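Local coordinates for lactate dehydrogenase (Eimeria maxima, PDB 6CT6), which probably catalyses the NADH-dependent interconversion of pyruvate and lactate, and is seen here with NADH and the pyruvate analogue oxamate bound, at residues N302-E305 with K306-Q310; S312-E315 with V316-M319. All blocks are in the same frame, centred on the assembly; numbering follows the deposited sequence.

Contact 1: residues N302-E305 with K306-Q310; sequences NQEE and KKLLQ. With GLC (alpha-D-glucopyranose), chain E.
The first two turns of helix 303-328 contribute Glu304 and Leu308 to the pocket that holds a bound glucose. The two side chains run alongside each other in the same direction, with Glu304 CG 4.0 Å from Leu308 CD1. The Glu304 chain is extended, with CG anti to the backbone N (chi1 168°), and this carries its carboxylate out to the sugar. Glu304 OE2 accepts two hydrogen bonds, from O1 and O2 of alpha-D-glucopyranose, both 3.0 Å long. Leu308 CD1 stands 3.9 Å from O2 of the sugar, so an apolar methyl adjoins the polar grip.

A capping box closes off the N-terminal end of the helix. Asn302 is the N-cap, and its OD1 accepts a hydrogen bond from Glu305 N at 2.7 Å. In return Asn302 N donates to Glu305 OE1 at 3.1 Å, reaching it from above the carboxylate plane. Glu305 OE2 also forms a salt bridge with Arg196, so the buried carboxylate has partners at both oxygens. The first backbone bond of the helix runs from Lys306 N to Asn302 O, 2.9 Å. The side chain of Lys306 runs beside Gln303, and its NZ makes a weak hydrogen bond to Leu301 O.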
loop_
_atom_site.group_PDB
_atom_site.type_symbol
_atom_site.label_atom_id
_atom_site.label_comp_id
_atom_site.label_asym_id
_atom_site.label_seq_id
_atom_site.Cartn_x
_atom_site.Cartn_y
_atom_site.Cartn_z
ATOM N N ASN B 302 2.497 36.055 -14.426
ATOM C CA ASN B 302 2.446 36.974 -15.550
ATOM C C ASN B 302 1.064 36.911 -16.202
ATOM O O ASN B 302 0.180 36.157 -15.784
ATOM C CB ASN B 302 3.565 36.656 -16.542
ATOM C CG ASN B 302 3.401 35.296 -17.206
ATOM O OD1 ASN B 302 2.307 34.734 -17.242
ATOM N ND2 ASN B 302 4.498 34.765 -17.743
ATOM N N GLN B 303 0.876 37.708 -17.255
ATOM C CA GLN B 303 -0.451 37.853 -17.845
ATOM C C GLN B 303 -0.928 36.546 -18.471
ATOM O O GLN B 303 -2.076 36.134 -18.268
ATOM C CB GLN B 303 -0.439 38.982 -18.875
ATOM C CG GLN B 303 0.150 40.281 -18.344
ATOM C CD GLN B 303 -0.409 40.662 -16.989
ATOM O OE1 GLN B 303 -1.623 40.761 -16.811
ATOM N NE2 GLN B 303 0.476 40.863 -16.019
ATOM N N GLU B 304 -0.063 35.875 -19.236
ATOM C CA GLU B 304 -0.452 34.599 -19.830
ATOM C C GLU B 304 -0.878 33.603 -18.760
ATOM O O GLU B 304 -1.881 32.897 -18.918
ATOM C CB GLU B 304 0.695 34.018 -20.659
ATOM C CG GLU B 304 0.476 32.558 -21.061
ATOM C CD GLU B 304 1.573 32.014 -21.953
ATOM O OE1 GLU B 304 2.278 32.819 -22.597
ATOM O OE2 GLU B 304 1.730 30.775 -22.006
ATOM N N GLU B 305 -0.120 33.523 -17.665
ATOM C CA GLU B 305 -0.436 32.564 -16.615
ATOM C C GLU B 305 -1.748 32.916 -15.923
ATOM O O GLU B 305 -2.548 32.027 -15.610
ATOM C CB GLU B 305 0.721 32.503 -15.618
ATOM C CG GLU B 305 1.986 31.893 -16.219
ATOM C CD GLU B 305 3.249 32.258 -15.459
ATOM O OE1 GLU B 305 3.166 33.035 -14.484
ATOM O OE2 GLU B 305 4.331 31.769 -15.846
ATOM N N LYS B 306 -1.991 34.208 -15.684
ATOM C CA LYS B 306 -3.283 34.632 -15.150
ATOM C C LYS B 306 -4.421 34.208 -16.070
ATOM O O LYS B 306 -5.486 33.790 -15.601
ATOM C CB LYS B 306 -3.300 36.146 -14.955
ATOM C CG LYS B 306 -2.512 36.641 -13.758
ATOM C CD LYS B 306 -2.332 38.145 -13.827
ATOM C CE LYS B 306 -1.613 38.683 -12.605
ATOM N NZ LYS B 306 -0.739 39.835 -12.949
ATOM N N LYS B 307 -4.216 34.316 -17.384
ATOM C CA LYS B 307 -5.238 33.889 -18.335
ATOM C C LYS B 307 -5.519 32.400 -18.187
ATOM O O LYS B 307 -6.678 31.979 -18.076
ATOM C CB LYS B 307 -4.787 34.215 -19.762
ATOM C CG LYS B 307 -5.726 33.726 -20.866
ATOM C CD LYS B 307 -4.974 33.539 -22.178
ATOM C CE LYS B 307 -5.878 33.006 -23.279
ATOM N NZ LYS B 307 -6.889 34.005 -23.718
ATOM N N LEU B 308 -4.462 31.584 -18.189
ATOM C CA LEU B 308 -4.635 30.146 -18.030
ATOM C C LEU B 308 -5.309 29.815 -16.705
ATOM O O LEU B 308 -6.230 28.991 -16.658
ATOM C CB LEU B 308 -3.281 29.450 -18.139
ATOM C CG LEU B 308 -2.663 29.509 -19.539
ATOM C CD1 LEU B 308 -1.169 29.220 -19.512
ATOM C CD2 LEU B 308 -3.372 28.532 -20.464
ATOM N N LEU B 309 -4.875 30.459 -15.619
ATOM C CA LEU B 309 -5.468 30.173 -14.317
ATOM C C LEU B 309 -6.956 30.499 -14.287
ATOM O O LEU B 309 -7.714 29.857 -13.551
ATOM C CB LEU B 309 -4.746 30.952 -13.215
ATOM C CG LEU B 309 -5.200 30.610 -11.793
ATOM C CD1 LEU B 309 -4.964 29.136 -11.490
ATOM C CD2 LEU B 309 -4.486 31.477 -10.773
ATOM N N GLN B 310 -7.395 31.493 -15.062
ATOM C CA GLN B 310 -8.816 31.820 -15.074
ATOM C C GLN B 310 -9.635 30.654 -15.612
ATOM O O GLN B 310 -10.793 30.472 -15.219
ATOM C CB GLN B 310 -9.064 33.088 -15.895
ATOM C CG GLN B 310 -10.436 33.724 -15.668
ATOM C CD GLN B 310 -10.676 34.127 -14.222
ATOM O OE1 GLN B 310 -11.747 33.878 -13.670
ATOM N NE2 GLN B 310 -9.680 34.759 -13.605
HETATM C C1 GLC E . 1.695 26.693 -21.752
HETATM C C2 GLC E . 2.800 27.135 -20.729
HETATM C C3 GLC E . 4.194 27.125 -21.393
HETATM C C4 GLC E . 4.373 25.742 -21.959
HETATM C C5 GLC E . 3.428 25.669 -23.140
HETATM C C6 GLC E . 3.756 24.336 -23.837
HETATM O O1 GLC E . 1.267 27.810 -22.481
HETATM O O2 GLC E . 2.545 28.432 -20.260
HETATM O O3 GLC E . 5.175 27.329 -20.416
HETATM O O4 GLC E . 5.684 25.608 -22.443
HETATM O O5 GLC E . 2.100 25.631 -22.651
HETATM O O6 GLC E . 3.701 23.324 -22.869
#

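Contact 2: residues S312-E315 with V316-M319; sequences SIDE and VLEM
Leu317 packs back along helix 303-328 against Ile313, one turn earlier. Leu317 CB lies 3.6 Å from Ile313 O. Leu317 CG comes closer to Ile313 O, at 3.2 Å, because it sits beside the backbone N and anti to the carbonyl carbon (chi1 -65°). At the tip, Leu317 CD1 splits its contacts. It stays near Ile313 O and meets Ile313 CG2 at 4.0 Å. One methyl of each side chain thus makes a small apolar contact along the helix.

The backbone beneath is regular alpha-helix. Leu317 N donates to Ile313 O at 3.0 Å, and Glu318 N to Asp314 O at 2.7 Å. The last bond of the four, from Met319 N to Glu315 O, is longer at 3.2 Å and more bent, with an N-H...O angle of 146°.

Met319 is buried. Its chain is bent at the sulfur (chi3 -71°), which turns Met319 CE back to 3.7 Å from Glu315 O. The same side chain touches Met101, Pro133 and Val136, while Val316 touches Asp135 and His280. This side of the helix therefore packs partly against helix 134-145.

The polar groups face other partners. The Glu315 chain is extended beyond CG, and its OE1 accepts a hydrogen bond from Asn190 ND2. Ser312 OG is bonded to both Asn190 O and Val186 N. Two side chains one turn apart thus hold Asn190, one at its backbone oxygen and one at its side-chain amide. The chemistry implies a divided helix surface: polar bonds tie it to Val186 and Asn190, while Val316 and Met319 pack against helix 134-145 and nearby loops, Met319 meeting Val136 there.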
loop_
_atom_site.group_PDB
_atom_site.type_symbol
_atom_site.label_atom_id
_atom_site.label_comp_id
_atom_site.label_asym_id
_atom_site.label_seq_id
_atom_site.Cartn_x
_atom_site.Cartn_y
_atom_site.Cartn_z
ATOM N N SER B 312 -9.024 27.557 -14.822
ATOM C CA SER B 312 -9.265 26.768 -13.618
ATOM C C SER B 312 -10.363 27.394 -12.768
ATOM O O SER B 312 -11.286 26.705 -12.319
ATOM C CB SER B 312 -7.974 26.629 -12.807
ATOM O OG SER B 312 -7.160 25.581 -13.306
ATOM N N ILE B 313 -10.281 28.707 -12.541
ATOM C CA ILE B 313 -11.267 29.376 -11.698
ATOM C C ILE B 313 -12.660 29.248 -12.303
ATOM O O ILE B 313 -13.652 29.079 -11.584
ATOM C CB ILE B 313 -10.873 30.850 -11.474
ATOM C CG1 ILE B 313 -9.507 30.931 -10.785
ATOM C CG2 ILE B 313 -11.928 31.560 -10.627
ATOM C CD1 ILE B 313 -8.962 32.343 -10.629
ATOM N N ASP B 314 -12.763 29.324 -13.633
ATOM C CA ASP B 314 -14.069 29.180 -14.268
ATOM C C ASP B 314 -14.606 27.763 -14.104
ATOM O O ASP B 314 -15.809 27.573 -13.887
ATOM C CB ASP B 314 -13.987 29.552 -15.749
ATOM C CG ASP B 314 -13.710 31.026 -15.966
ATOM O OD1 ASP B 314 -13.961 31.827 -15.039
ATOM O OD2 ASP B 314 -13.250 31.388 -17.067
ATOM N N GLU B 315 -13.734 26.756 -14.204
ATOM C CA GLU B 315 -14.177 25.380 -14.006
ATOM C C GLU B 315 -14.780 25.193 -12.618
ATOM O O GLU B 315 -15.802 24.514 -12.464
ATOM C CB GLU B 315 -13.015 24.409 -14.223
ATOM C CG GLU B 315 -13.423 22.938 -14.160
ATOM C CD GLU B 315 -12.321 21.995 -14.609
ATOM O OE1 GLU B 315 -11.420 22.434 -15.353
ATOM O OE2 GLU B 315 -12.358 20.811 -14.214
ATOM N N VAL B 316 -14.169 25.797 -11.596
ATOM C CA VAL B 316 -14.711 25.698 -10.242
ATOM C C VAL B 316 -16.051 26.419 -10.154
ATOM O O VAL B 316 -17.019 25.899 -9.585
ATOM C CB VAL B 316 -13.704 26.254 -9.217
ATOM C CG1 VAL B 316 -14.312 26.282 -7.813
ATOM C CG2 VAL B 316 -12.429 25.422 -9.223
ATOM N N LEU B 317 -16.125 27.631 -10.709
ATOM C CA LEU B 317 -17.370 28.390 -10.666
ATOM C C LEU B 317 -18.482 27.668 -11.415
ATOM O O LEU B 317 -19.632 27.643 -10.964
ATOM C CB LEU B 317 -17.152 29.782 -11.251
ATOM C CG LEU B 317 -16.201 30.692 -10.475
ATOM C CD1 LEU B 317 -15.901 31.939 -11.286
ATOM C CD2 LEU B 317 -16.791 31.058 -9.122
ATOM N N GLU B 318 -18.160 27.082 -12.569
ATOM C CA GLU B 318 -19.147 26.292 -13.297
ATOM C C GLU B 318 -19.702 25.175 -12.421
ATOM O O GLU B 318 -20.900 24.872 -12.471
ATOM C CB GLU B 318 -18.520 25.723 -14.572
ATOM C CG GLU B 318 -19.526 25.312 -15.639
ATOM C CD GLU B 318 -18.883 25.116 -17.000
ATOM O OE1 GLU B 318 -17.637 25.156 -17.083
ATOM O OE2 GLU B 318 -19.623 24.926 -17.988
ATOM N N MET B 319 -18.846 24.558 -11.601
ATOM C CA MET B 319 -19.302 23.482 -10.726
ATOM C C MET B 319 -20.150 24.019 -9.580
ATOM O O MET B 319 -21.124 23.375 -9.169
ATOM C CB MET B 319 -18.105 22.699 -10.184
ATOM C CG MET B 319 -17.454 21.767 -11.202
ATOM S SD MET B 319 -16.203 20.668 -10.491
ATOM C CE MET B 319 -14.868 21.810 -10.140
#

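Contact 1 and contact 2 follow one another on helix 303-328, the last helix of the chain, with centres about 14 Å apart. Contact 1 comes first, at the N-terminal end of the helix, and contact 2 lies further along. Only one residue separates them along the chain, and they do not otherwise touch. Both belong to the alpha/beta C-terminal domain of the lactate/malate dehydrogenase family. The centre of contact 1 is about 23 Å from that of the chain, and that of contact 2 about 18 Å. One helix of the C-terminal domain thus reaches from the sugar pocket to helix 134-145, which belongs to the NAD-binding domain.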